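PDB 2P2V: alpha-2,3-sialyltransferase from Campylobacter jejuni, which probably transfers sialic acid from a CMP-activated donor to acceptor sugars in alpha-2,3 linkage, this chain being the N-terminal, catalytic part of a longer membrane-associated protein. Local coordinates for residues R8-S16 with Y89-S97; N129-I137 with E212-Y221. One frame throughout, in Å; residues are numbered along the deposited sequence.

Contact 1 (R8-S16 with Y89-S97)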
loop_
_atom_site.group_PDB
_atom_site.type_symbol
_atom_site.label_atom_id
_atom_site.label_comp_id
_atom_site.label_asym_id
_atom_site.label_seq_id
_atom_site.Cartn_x
_atom_site.Cartn_y
_atom_site.Cartn_z
ATOM N N ARG A 8 1.909 25.394 15.055
ATOM C CA ARG A 8 0.736 25.116 14.152
ATOM C C ARG A 8 0.981 25.513 12.677
ATOM O O ARG A 8 1.050 26.703 12.338
ATOM C CB ARG A 8 -0.563 25.786 14.701
ATOM N N MET A 9 1.123 24.512 11.809
ATOM C CA MET A 9 1.101 24.743 10.367
ATOM C C MET A 9 -0.364 24.775 9.869
ATOM O O MET A 9 -1.282 24.380 10.597
ATOM C CB MET A 9 1.864 23.637 9.630
ATOM C CG MET A 9 3.320 23.411 10.019
ATOM S SD MET A 9 4.403 24.787 9.608
ATOM C CE MET A 9 4.581 25.495 11.221
ATOM N N GLU A 10 -0.577 25.240 8.636
ATOM C CA GLU A 10 -1.860 25.028 7.953
ATOM C C GLU A 10 -1.989 23.555 7.540
ATOM O O GLU A 10 -1.014 22.948 7.076
ATOM C CB GLU A 10 -1.986 25.926 6.698
ATOM C CG GLU A 10 -2.056 27.457 6.967
ATOM C CD GLU A 10 -2.033 28.351 5.689
ATOM O OE1 GLU A 10 -1.735 27.887 4.566
ATOM O OE2 GLU A 10 -2.292 29.572 5.838
ATOM N N ASN A 11 -3.189 22.991 7.681
ATOM C CA ASN A 11 -3.474 21.633 7.205
ATOM C C ASN A 11 -3.393 21.503 5.703
ATOM O O ASN A 11 -2.983 20.464 5.175
ATOM C CB ASN A 11 -4.860 21.182 7.659
ATOM C CG ASN A 11 -4.886 20.779 9.109
ATOM O OD1 ASN A 11 -5.956 20.490 9.662
ATOM N ND2 ASN A 11 -3.713 20.761 9.748
ATOM N N GLU A 12 -3.791 22.566 5.011
ATOM C CA GLU A 12 -3.782 22.594 3.554
ATOM C C GLU A 12 -3.551 24.037 3.156
ATOM O O GLU A 12 -4.043 24.958 3.828
ATOM C CB GLU A 12 -5.134 22.117 3.012
ATOM C CG GLU A 12 -5.123 21.588 1.578
ATOM C CD GLU A 12 -6.460 20.928 1.212
ATOM O OE1 GLU A 12 -6.480 19.698 0.927
ATOM O OE2 GLU A 12 -7.497 21.645 1.230
ATOM N N LEU A 13 -2.789 24.241 2.092
ATOM C CA LEU A 13 -2.593 25.584 1.553
ATOM C C LEU A 13 -3.702 25.835 0.507
ATOM O O LEU A 13 -3.651 25.306 -0.601
ATOM C CB LEU A 13 -1.171 25.726 0.956
ATOM C CG LEU A 13 -0.534 27.114 0.806
ATOM C CD1 LEU A 13 0.936 26.984 0.422
ATOM C CD2 LEU A 13 -1.266 28.004 -0.244
ATOM N N ILE A 14 -4.691 26.656 0.871
ATOM C CA ILE A 14 -5.822 26.944 -0.011
ATOM C C ILE A 14 -5.732 28.401 -0.493
ATOM O O ILE A 14 -5.696 29.324 0.316
ATOM C CB ILE A 14 -7.151 26.664 0.705
ATOM C CG1 ILE A 14 -7.196 25.221 1.215
ATOM C CG2 ILE A 14 -8.338 26.902 -0.235
ATOM C CD1 ILE A 14 -8.475 24.881 2.008
ATOM N N VAL A 15 -5.629 28.581 -1.806
ATOM C CA VAL A 15 -5.596 29.904 -2.440
ATOM C C VAL A 15 -7.072 30.264 -2.755
ATOM O O VAL A 15 -7.771 29.480 -3.401
ATOM C CB VAL A 15 -4.733 29.870 -3.737
ATOM C CG1 VAL A 15 -4.700 31.239 -4.451
ATOM C CG2 VAL A 15 -3.310 29.417 -3.404
ATOM N N SER A 16 -7.549 31.410 -2.271
ATOM C CA SER A 16 -8.881 31.898 -2.673
ATOM C C SER A 16 -8.812 32.720 -3.955
ATOM O O SER A 16 -7.824 33.392 -4.200
ATOM C CB SER A 16 -9.493 32.771 -1.584
ATOM O OG SER A 16 -10.652 33.454 -2.082
ATOM N N TYR A 89 10.245 34.343 12.294
ATOM C CA TYR A 89 9.294 34.353 11.189
ATOM C C TYR A 89 8.049 33.628 11.583
ATOM O O TYR A 89 8.047 32.812 12.517
ATOM C CB TYR A 89 9.873 33.663 9.959
ATOM C CG TYR A 89 11.119 34.270 9.345
ATOM C CD1 TYR A 89 11.035 35.096 8.234
ATOM C CD2 TYR A 89 12.397 33.937 9.816
ATOM C CE1 TYR A 89 12.168 35.625 7.624
ATOM C CE2 TYR A 89 13.511 34.458 9.249
ATOM C CZ TYR A 89 13.413 35.276 8.119
ATOM O OH TYR A 89 14.576 35.759 7.533
ATOM N N GLU A 90 6.996 33.899 10.815
ATOM C CA GLU A 90 5.779 33.149 10.863
ATOM C C GLU A 90 5.798 32.339 9.568
ATOM O O GLU A 90 5.941 32.901 8.460
ATOM C CB GLU A 90 4.617 34.130 10.829
ATOM C CG GLU A 90 3.271 33.504 10.968
ATOM C CD GLU A 90 2.213 34.557 10.815
ATOM O OE1 GLU A 90 2.163 35.453 11.705
ATOM O OE2 GLU A 90 1.492 34.509 9.779
ATOM N N ILE A 91 5.674 31.024 9.706
ATOM C CA ILE A 91 5.786 30.103 8.556
ATOM C C ILE A 91 4.554 29.249 8.584
ATOM O O ILE A 91 4.330 28.481 9.569
ATOM C CB ILE A 91 7.042 29.247 8.676
ATOM C CG1 ILE A 91 8.275 30.149 8.620
ATOM C CG2 ILE A 91 7.069 28.174 7.530
ATOM C CD1 ILE A 91 9.618 29.468 8.954
ATOM N N LYS A 92 3.707 29.387 7.555
ATOM C CA LYS A 92 2.463 28.656 7.524
ATOM C C LYS A 92 2.520 27.231 7.002
ATOM O O LYS A 92 1.655 26.427 7.339
ATOM C CB LYS A 92 1.347 29.443 6.824
ATOM C CG LYS A 92 0.974 30.703 7.625
ATOM C CD LYS A 92 0.199 31.677 6.730
ATOM C CE LYS A 92 -0.532 32.712 7.570
ATOM N NZ LYS A 92 -1.553 32.019 8.405
ATOM N N ASN A 93 3.532 26.915 6.203
ATOM C CA ASN A 93 3.590 25.596 5.589
ATOM C C ASN A 93 5.042 25.267 5.363
ATOM O O ASN A 93 5.813 26.125 5.040
ATOM C CB ASN A 93 2.979 25.594 4.173
ATOM C CG ASN A 93 1.461 25.766 4.180
ATOM O OD1 ASN A 93 0.755 24.791 4.244
ATOM N ND2 ASN A 93 0.969 27.017 4.068
ATOM N N ILE A 94 5.374 23.991 5.397
ATOM C CA ILE A 94 6.776 23.609 5.152
ATOM C C ILE A 94 6.803 22.490 4.130
ATOM O O ILE A 94 6.238 21.430 4.387
ATOM C CB ILE A 94 7.492 23.077 6.448
ATOM C CG1 ILE A 94 7.550 24.158 7.517
ATOM C CG2 ILE A 94 8.913 22.634 6.043
ATOM C CD1 ILE A 94 8.075 23.656 8.925
ATOM N N PHE A 95 7.397 22.719 2.954
ATOM C CA PHE A 95 7.484 21.685 1.918
ATOM C C PHE A 95 8.902 21.115 1.799
ATOM O O PHE A 95 9.867 21.859 1.956
ATOM C CB PHE A 95 7.230 22.230 0.533
ATOM C CG PHE A 95 5.767 22.610 0.295
ATOM C CD1 PHE A 95 5.329 23.828 0.718
ATOM C CD2 PHE A 95 4.904 21.744 -0.346
ATOM C CE1 PHE A 95 3.963 24.215 0.518
ATOM C CE2 PHE A 95 3.551 22.100 -0.553
ATOM C CZ PHE A 95 3.122 23.359 -0.125
ATOM N N CYS A 96 8.964 19.848 1.418
ATOM C CA CYS A 96 10.205 19.241 0.940
ATOM C C CYS A 96 10.138 19.197 -0.573
ATOM O O CYS A 96 9.197 18.602 -1.142
ATOM C CB CYS A 96 10.320 17.841 1.539
ATOM S SG CYS A 96 11.941 17.172 1.117
ATOM N N SER A 97 11.020 19.930 -1.237
ATOM C CA SER A 97 11.092 20.011 -2.700
ATOM C C SER A 97 11.539 18.681 -3.331
ATOM O O SER A 97 12.752 18.327 -3.363
ATOM C CB SER A 97 12.033 21.127 -3.097
ATOM O OG SER A 97 11.744 22.347 -2.433
#

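Contact 2 (N129-I137 with E212-Y221). With EDO (1,2-ethanediol), chain J.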
loop_
_atom_site.group_PDB
_atom_site.type_symbol
_atom_site.label_atom_id
_atom_site.label_comp_id
_atom_site.label_asym_id
_atom_site.label_seq_id
_atom_site.Cartn_x
_atom_site.Cartn_y
_atom_site.Cartn_z
ATOM N N ASN A 129 0.278 17.084 -10.121
ATOM C CA ASN A 129 -1.016 17.458 -10.697
ATOM C C ASN A 129 -0.889 18.326 -11.933
ATOM O O ASN A 129 -1.903 18.501 -12.699
ATOM C CB ASN A 129 -1.862 18.144 -9.657
ATOM C CG ASN A 129 -2.233 17.205 -8.517
ATOM O OD1 ASN A 129 -2.682 16.078 -8.743
ATOM N ND2 ASN A 129 -1.964 17.640 -7.283
ATOM N N LEU A 130 0.291 18.896 -12.146
ATOM C CA LEU A 130 0.611 19.625 -13.371
ATOM C C LEU A 130 1.093 18.594 -14.398
ATOM O O LEU A 130 2.294 18.446 -14.678
ATOM C CB LEU A 130 1.612 20.775 -13.132
ATOM C CG LEU A 130 1.335 21.805 -12.041
ATOM C CD1 LEU A 130 2.492 22.750 -11.933
ATOM C CD2 LEU A 130 0.077 22.580 -12.453
ATOM N N LYS A 131 0.144 17.845 -14.971
ATOM C CA LYS A 131 0.507 16.626 -15.677
ATOM C C LYS A 131 1.511 16.822 -16.759
ATOM O O LYS A 131 2.533 16.099 -16.810
ATOM C CB LYS A 131 -0.734 15.863 -16.163
ATOM C CG LYS A 131 -1.635 15.453 -14.993
ATOM C CD LYS A 131 -2.692 14.449 -15.459
ATOM C CE LYS A 131 -3.520 13.913 -14.288
ATOM N NZ LYS A 131 -2.669 13.506 -13.120
ATOM N N GLU A 132 1.266 17.812 -17.631
ATOM C CA GLU A 132 2.144 18.020 -18.736
ATOM C C GLU A 132 3.545 18.483 -18.264
ATOM O O GLU A 132 4.580 17.977 -18.763
ATOM C CB GLU A 132 1.508 19.015 -19.722
ATOM C CG GLU A 132 2.467 19.418 -20.817
ATOM C CD GLU A 132 1.826 20.196 -21.971
ATOM O OE1 GLU A 132 0.610 20.501 -21.874
ATOM O OE2 GLU A 132 2.584 20.486 -22.943
ATOM N N PHE A 133 3.579 19.395 -17.293
ATOM C CA PHE A 133 4.850 20.001 -16.822
ATOM C C PHE A 133 5.647 18.917 -16.077
ATOM O O PHE A 133 6.882 18.738 -16.292
ATOM C CB PHE A 133 4.585 21.178 -15.890
ATOM C CG PHE A 133 5.843 21.815 -15.391
ATOM C CD1 PHE A 133 6.594 22.651 -16.212
ATOM C CD2 PHE A 133 6.317 21.520 -14.080
ATOM C CE1 PHE A 133 7.781 23.248 -15.759
ATOM C CE2 PHE A 133 7.563 22.106 -13.612
ATOM C CZ PHE A 133 8.278 22.946 -14.434
ATOM N N TYR A 134 4.927 18.134 -15.304
ATOM C CA TYR A 134 5.560 17.043 -14.502
ATOM C C TYR A 134 6.199 15.997 -15.399
ATOM O O TYR A 134 7.321 15.544 -15.147
ATOM C CB TYR A 134 4.505 16.384 -13.642
ATOM C CG TYR A 134 5.028 15.467 -12.534
ATOM C CD1 TYR A 134 4.615 14.149 -12.441
ATOM C CD2 TYR A 134 5.780 16.023 -11.481
ATOM C CE1 TYR A 134 4.978 13.346 -11.319
ATOM C CE2 TYR A 134 6.190 15.217 -10.368
ATOM C CZ TYR A 134 5.778 13.909 -10.306
ATOM O OH TYR A 134 6.169 13.131 -9.207
ATOM N N ALA A 135 5.496 15.572 -16.463
ATOM C CA ALA A 135 6.099 14.663 -17.418
ATOM C C ALA A 135 7.290 15.276 -18.127
ATOM O O ALA A 135 8.286 14.587 -18.417
ATOM C CB ALA A 135 5.041 14.165 -18.445
ATOM N N TYR A 136 7.212 16.568 -18.449
ATOM C CA TYR A 136 8.324 17.242 -19.115
ATOM C C TYR A 136 9.575 17.338 -18.217
ATOM O O TYR A 136 10.720 17.051 -18.666
ATOM C CB TYR A 136 7.835 18.655 -19.552
ATOM C CG TYR A 136 8.889 19.723 -19.683
ATOM C CD1 TYR A 136 9.164 20.563 -18.630
ATOM C CD2 TYR A 136 9.570 19.938 -20.890
ATOM C CE1 TYR A 136 10.106 21.547 -18.724
ATOM C CE2 TYR A 136 10.540 20.969 -21.010
ATOM C CZ TYR A 136 10.778 21.767 -19.906
ATOM O OH TYR A 136 11.711 22.780 -19.932
ATOM N N ILE A 137 9.385 17.666 -16.953
ATOM C CA ILE A 137 10.604 17.714 -16.033
ATOM C C ILE A 137 11.154 16.342 -15.775
ATOM O O ILE A 137 12.391 16.179 -15.662
ATOM C CB ILE A 137 10.361 18.553 -14.760
ATOM C CG1 ILE A 137 9.310 17.918 -13.783
ATOM C CG2 ILE A 137 9.946 20.020 -15.144
ATOM C CD1 ILE A 137 9.177 18.645 -12.404
ATOM N N GLU A 212 13.447 28.169 -19.842
ATOM C CA GLU A 212 12.515 27.377 -20.656
ATOM C C GLU A 212 11.349 26.787 -19.825
ATOM O O GLU A 212 10.169 26.811 -20.234
ATOM C CB GLU A 212 13.291 26.247 -21.312
ATOM C CG GLU A 212 12.436 25.360 -22.218
ATOM C CD GLU A 212 13.235 24.140 -22.639
ATOM O OE1 GLU A 212 14.067 24.279 -23.561
ATOM O OE2 GLU A 212 13.053 23.059 -22.018
ATOM N N ALA A 213 11.689 26.231 -18.650
ATOM C CA ALA A 213 10.684 25.647 -17.763
ATOM C C ALA A 213 9.708 26.696 -17.298
ATOM O O ALA A 213 8.505 26.441 -17.224
ATOM C CB ALA A 213 11.360 24.979 -16.556
ATOM N N LEU A 214 10.219 27.870 -16.934
ATOM C CA LEU A 214 9.329 28.986 -16.505
ATOM C C LEU A 214 8.408 29.461 -17.632
ATOM O O LEU A 214 7.224 29.731 -17.409
ATOM C CB LEU A 214 10.166 30.173 -16.027
ATOM C CG LEU A 214 10.772 30.120 -14.610
ATOM C CD1 LEU A 214 11.802 31.258 -14.411
ATOM C CD2 LEU A 214 9.687 30.173 -13.529
ATOM N N LYS A 215 8.949 29.566 -18.830
ATOM C CA LYS A 215 8.132 29.951 -20.008
ATOM C C LYS A 215 7.077 28.892 -20.307
ATOM O O LYS A 215 5.936 29.200 -20.642
ATOM C CB LYS A 215 9.038 30.205 -21.218
ATOM C CG LYS A 215 9.860 31.515 -21.100
ATOM C CD LYS A 215 10.467 31.929 -22.452
ATOM C CE LYS A 215 11.816 31.201 -22.748
ATOM N NZ LYS A 215 12.802 32.048 -23.567
ATOM N N LEU A 216 7.446 27.621 -20.135
ATOM C CA LEU A 216 6.471 26.535 -20.274
ATOM C C LEU A 216 5.353 26.568 -19.259
ATOM O O LEU A 216 4.202 26.322 -19.622
ATOM C CB LEU A 216 7.142 25.151 -20.307
ATOM C CG LEU A 216 6.220 23.958 -20.632
ATOM C CD1 LEU A 216 5.607 24.108 -22.073
ATOM C CD2 LEU A 216 6.938 22.603 -20.500
ATOM N N LEU A 217 5.676 26.807 -17.978
ATOM C CA LEU A 217 4.645 26.938 -16.953
ATOM C C LEU A 217 3.667 28.021 -17.364
ATOM O O LEU A 217 2.451 27.847 -17.232
ATOM C CB LEU A 217 5.285 27.297 -15.600
ATOM C CG LEU A 217 5.947 26.091 -14.896
ATOM C CD1 LEU A 217 6.823 26.623 -13.729
ATOM C CD2 LEU A 217 4.867 25.122 -14.424
ATOM N N LYS A 218 4.215 29.136 -17.842
ATOM C CA LYS A 218 3.372 30.297 -18.243
ATOM C C LYS A 218 2.505 29.928 -19.448
ATOM O O LYS A 218 1.312 30.186 -19.429
ATOM C CB LYS A 218 4.261 31.513 -18.548
ATOM C CG LYS A 218 3.526 32.796 -18.996
ATOM C CD LYS A 218 4.564 33.857 -19.328
ATOM C CE LYS A 218 3.968 35.224 -19.555
ATOM N NZ LYS A 218 2.586 35.181 -20.157
ATOM N N SER A 219 3.079 29.286 -20.471
ATOM C CA SER A 219 2.230 28.900 -21.645
ATOM C C SER A 219 1.208 27.796 -21.443
ATOM O O SER A 219 0.131 27.842 -22.042
ATOM C CB SER A 219 2.980 28.699 -22.970
ATOM O OG SER A 219 4.220 28.041 -22.840
ATOM N N ILE A 220 1.505 26.798 -20.601
ATOM C CA ILE A 220 0.502 25.763 -20.332
ATOM C C ILE A 220 -0.601 26.205 -19.387
ATOM O O ILE A 220 -1.787 25.885 -19.586
ATOM C CB ILE A 220 1.155 24.441 -19.727
ATOM C CG1 ILE A 220 2.243 23.900 -20.617
ATOM C CG2 ILE A 220 0.116 23.342 -19.567
ATOM C CD1 ILE A 220 3.034 22.771 -19.871
ATOM N N TYR A 221 -0.219 26.859 -18.292
ATOM C CA TYR A 221 -1.166 27.070 -17.190
ATOM C C TYR A 221 -1.740 28.485 -17.154
ATOM O O TYR A 221 -2.575 28.794 -16.314
ATOM C CB TYR A 221 -0.560 26.635 -15.816
ATOM C CG TYR A 221 -0.166 25.161 -15.908
ATOM C CD1 TYR A 221 -1.129 24.165 -15.963
ATOM C CD2 TYR A 221 1.150 24.792 -16.056
ATOM C CE1 TYR A 221 -0.808 22.836 -16.118
ATOM C CE2 TYR A 221 1.497 23.458 -16.210
ATOM C CZ TYR A 221 0.539 22.485 -16.234
ATOM O OH TYR A 221 0.917 21.150 -16.427
HETATM C C1 EDO J . -2.558 23.305 -22.701
HETATM O O1 EDO J . -2.758 24.504 -21.956
HETATM C C2 EDO J . -1.164 23.381 -23.304
HETATM O O2 EDO J . -0.701 22.049 -23.526
HETATM O O HOH W 1 -0.836 19.647 -17.547
#

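Contact 1 (R8-S16 with Y89-S97)
N93 ND2 gives one N-H to E10 OE1 across the contact at 2.9 Å and the other to the backbone O of K64 in strand 62-68, so two acceptors fix the amide's rotation. E10 OE1 lies close to the amide plane of N93 but is itself met from above its carboxylate, the two flat groups being turned 79° apart. With CG anti to its own carbonyl carbon (chi1 -66°) and the chain extended beyond, the E10 side chain runs over the CB of K92. E10 OE2 ends 3.4 Å from K92 CD and makes a long salt bridge to K92 NZ at 3.6 Å; K64 NZ is its second cationic partner, an arrangement that would be expected to keep the carboxylate ionised. The backbone clamps the same corner: E10 N donates to K92 O at 2.8 Å, almost straight. On one flank L13 lays CG and CD1 against the amide nitrogen of N93, while CD1 also reaches the edge of the F95 ring, 4.1 Å from CE1. On the other, M9 bends at chi2 and chi3, bringing SD to 3.8 Å from I94 CG1 and CE to 3.4 Å from I91 O. The arrangement fastens the N-terminal arm, which has no regular secondary structure here, onto the break in strand 90-96. Around it, strand 62-68 runs parallel alongside, with F67 stacked on F95; helix 73-85 packs against M9 through I84, and strand 121-122 continues the sheet beyond strand 90-96.

Contact 2 (N129-I137 with E212-Y221)
F133 reaches into helix 207-221 starting from CB, which lies at the edge of the Y221 ring, 3.9 Å from CE2. Its CG, anti to the backbone N (chi1 180°), comes under L217 CD2, and that methyl sits over the ring centre, 3.5 Å from the centroid. Farther out, CE1 meets L217 CG and approaches A213 O and CB, while CZ reaches L217 CD1. I137 CG2 covers the opposite face toward the rim. Y136 repeats the theme one turn on: L216 CD2 stands over its ring, and its OH donates to E212 OE2 at the ring edge, at a doubtfully short 2.5 Å. At the other end, L130 CD2 lies over one face of Y221, whose OH accepts a weak bond from F133 N; a water bridges that OH to E132 N. E132 CG rests on I220 CD1, and an ethanediol, probably from the crystallisation liquor, spans E132 OE1 and I220 O. The short axes run nearly antiparallel, 155° apart and 10.5 Å at closest. F133 is a single knob in the hole formed by A213, L216, L217 and Y221, joining two helices of an alpha/beta domain built on a parallel, Rossmann-like sheet, as expected of a nucleotide-sugar transferase.

From the N terminus, the arm 8-16 precedes strand 21-25, and contact 1 brings strand 90-96 back to it, closing a loop that takes in strands 21-25, 44-48 and 62-68 and helix 73-85. The chain then passes helix 107-116 and strand 121-122 before contact 2 opens at helix 131-144. That second loop runs through helix 150-161 and strand 165-169 and closes on helix 207-221. The two are in series, neither nesting nor crossing, with centres 23 Å apart. Contact 1 ties the arm to the parallel sheet; contact 2 joins two helices. The segments come together between subunits, R8 packing on E132 and N11 on K131 of a neighbouring subunit.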